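Local coordinates for protein yersinopine synthase (Yersinia pestis, PDB 6C4M) that catalyses the NADPH-dependent reductive condensation of pyruvate with an aminobutanoate intermediate, the last step in the biosynthesis of the metallophore yersinopine, at residues A[103-108]-A[127-132]. Residues are numbered along the deposited sequence; the frame is centred on the assembly and turned at random.
Sequences GDWQRL and AALPQL
Gly103 N gives its hydrogen to Ala128 O in a 2.8 Å bond that is almost straight (173° at the hydrogen), a direct backbone link between two loops that each lead into parallel neighbours of the Rossmann-type sheet, strands 107-110 and 134-137, away from the NADP site. A water molecule supplies the second polar link: it donates to Gly103 O and Trp105 O, both at 2.7 Å, and accepts from Gln131 N, inside the type I turn Leu129–Leu132.

The apolar contacts are made by leucine branches. Leu129 CD2 meets the Trp105 ring at its edge, in plane, 3.9 Å from CD1, while Arg48 makes a cation-pi contact with that ring. Leu132 has CG anti to its backbone N (chi1 180°), which together with chi2 brings CD1 to 3.8 Å from Leu108 CG, the two side chains crossing nearly at right angles.

Gln106 and Gln131 meet without an amide–amide hydrogen bond. Gln106 CG rests 3.2 Å from Gln131 O. Its NE2 stays 3.7 Å from Gln131 OE1, and the amide planes are turned 56° apart. Backbone hydrogen bonds of Gln106 with Pro24 and Ser134 carry the junction into the sheet.

The Gln106 chain thus lies against the Gln131 carbonyl, and buried Leu108, Leu129 and Leu132 add apolar contacts, so the polar part of the contact depends on main-chain atoms and one bridging water.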
loop_
_atom_site.group_PDB
_atom_site.type_symbol
_atom_site.label_atom_id
_atom_site.label_comp_id
_atom_site.label_asym_id
_atom_site.label_seq_id
_atom_site.Cartn_x
_atom_site.Cartn_y
_atom_site.Cartn_z
ATOM N N GLY A 103 5.694 -15.313 51.579
ATOM C CA GLY A 103 6.909 -14.868 52.246
ATOM C C GLY A 103 7.075 -13.366 52.267
ATOM O O GLY A 103 6.085 -12.630 52.329
ATOM N N ASP A 104 8.315 -12.885 52.222
ATOM C CA ASP A 104 8.569 -11.478 52.482
ATOM C C ASP A 104 8.586 -10.629 51.216
ATOM O O ASP A 104 9.000 -9.463 51.276
ATOM C CB ASP A 104 9.895 -11.322 53.243
ATOM C CG ASP A 104 11.100 -11.738 52.403
ATOM O OD1 ASP A 104 10.920 -11.971 51.179
ATOM O OD2 ASP A 104 12.224 -11.831 52.951
ATOM N N TRP A 105 8.170 -11.184 50.071
ATOM C CA TRP A 105 8.106 -10.409 48.845
ATOM C C TRP A 105 7.347 -9.106 49.072
ATOM O O TRP A 105 6.222 -9.107 49.578
ATOM C CB TRP A 105 7.421 -11.217 47.727
ATOM C CG TRP A 105 8.040 -12.559 47.531
ATOM C CD1 TRP A 105 7.508 -13.774 47.891
ATOM C CD2 TRP A 105 9.331 -12.834 46.976
ATOM N NE1 TRP A 105 8.388 -14.784 47.570
ATOM C CE2 TRP A 105 9.512 -14.239 47.013
ATOM C CE3 TRP A 105 10.339 -12.035 46.423
ATOM C CZ2 TRP A 105 10.664 -14.855 46.536
ATOM C CZ3 TRP A 105 11.479 -12.654 45.941
ATOM C CH2 TRP A 105 11.632 -14.049 46.008
ATOM N N GLN A 106 7.937 -7.998 48.629
ATOM C CA GLN A 106 7.282 -6.698 48.742
ATOM C C GLN A 106 6.764 -6.152 47.418
ATOM O O GLN A 106 5.971 -5.205 47.429
ATOM C CB GLN A 106 8.234 -5.698 49.385
ATOM C CG GLN A 106 8.640 -6.202 50.778
ATOM C CD GLN A 106 9.313 -5.155 51.619
ATOM O OE1 GLN A 106 9.133 -3.967 51.404
ATOM N NE2 GLN A 106 10.053 -5.603 52.627
ATOM N N ARG A 107 7.151 -6.745 46.297
ATOM C CA ARG A 107 6.687 -6.303 44.990
ATOM C C ARG A 107 6.392 -7.547 44.168
ATOM O O ARG A 107 7.222 -8.465 44.086
ATOM C CB ARG A 107 7.740 -5.402 44.326
ATOM C CG ARG A 107 7.418 -4.974 42.938
ATOM C CD ARG A 107 8.612 -4.306 42.294
ATOM N NE ARG A 107 8.997 -3.054 42.933
ATOM C CZ ARG A 107 10.216 -2.790 43.404
ATOM N NH1 ARG A 107 11.182 -3.699 43.341
ATOM N NH2 ARG A 107 10.484 -1.598 43.919
ATOM N N LEU A 108 5.173 -7.603 43.633
ATOM C CA LEU A 108 4.810 -8.561 42.605
ATOM C C LEU A 108 4.703 -7.843 41.264
ATOM O O LEU A 108 4.120 -6.752 41.171
ATOM C CB LEU A 108 3.480 -9.249 42.899
ATOM C CG LEU A 108 3.326 -9.938 44.243
ATOM C CD1 LEU A 108 1.969 -10.628 44.264
ATOM C CD2 LEU A 108 4.469 -10.916 44.482
ATOM N N ALA A 127 -2.713 -13.466 52.331
ATOM C CA ALA A 127 -2.447 -13.442 53.760
ATOM C C ALA A 127 -1.008 -13.810 54.048
ATOM O O ALA A 127 -0.446 -13.370 55.054
ATOM C CB ALA A 127 -3.390 -14.405 54.508
ATOM N N ALA A 128 -0.386 -14.588 53.165
ATOM C CA ALA A 128 0.981 -15.044 53.369
ATOM C C ALA A 128 2.010 -14.107 52.768
ATOM O O ALA A 128 3.170 -14.505 52.612
ATOM C CB ALA A 128 1.154 -16.443 52.783
ATOM N N LEU A 129 1.605 -12.888 52.401
ATOM C CA LEU A 129 2.504 -11.847 51.893
ATOM C C LEU A 129 2.321 -10.634 52.799
ATOM O O LEU A 129 1.713 -9.637 52.399
ATOM C CB LEU A 129 2.204 -11.528 50.420
ATOM C CG LEU A 129 2.445 -12.692 49.454
ATOM C CD1 LEU A 129 1.854 -12.439 48.084
ATOM C CD2 LEU A 129 3.939 -12.954 49.351
ATOM N N PRO A 130 2.849 -10.687 54.033
ATOM C CA PRO A 130 2.581 -9.615 55.008
ATOM C C PRO A 130 3.254 -8.299 54.679
ATOM O O PRO A 130 2.798 -7.250 55.153
ATOM C CB PRO A 130 3.123 -10.195 56.326
ATOM C CG PRO A 130 4.187 -11.191 55.889
ATOM C CD PRO A 130 3.681 -11.762 54.596
ATOM N N GLN A 131 4.298 -8.309 53.856
ATOM C CA GLN A 131 5.045 -7.095 53.572
ATOM C C GLN A 131 4.836 -6.605 52.144
ATOM O O GLN A 131 5.603 -5.763 51.657
ATOM C CB GLN A 131 6.518 -7.332 53.825
ATOM C CG GLN A 131 6.802 -7.752 55.220
ATOM C CD GLN A 131 8.196 -7.438 55.567
ATOM O OE1 GLN A 131 9.123 -8.146 55.173
ATOM N NE2 GLN A 131 8.379 -6.336 56.273
ATOM N N LEU A 132 3.812 -7.102 51.479
ATOM C CA LEU A 132 3.523 -6.697 50.116
ATOM C C LEU A 132 3.245 -5.198 50.051
ATOM O O LEU A 132 2.359 -4.694 50.746
ATOM C CB LEU A 132 2.321 -7.482 49.586
ATOM C CG LEU A 132 1.934 -7.121 48.145
ATOM C CD1 LEU A 132 3.068 -7.471 47.169
ATOM C CD2 LEU A 132 0.645 -7.855 47.779
HETATM O O HOH W 1 5.327 -10.114 51.943
#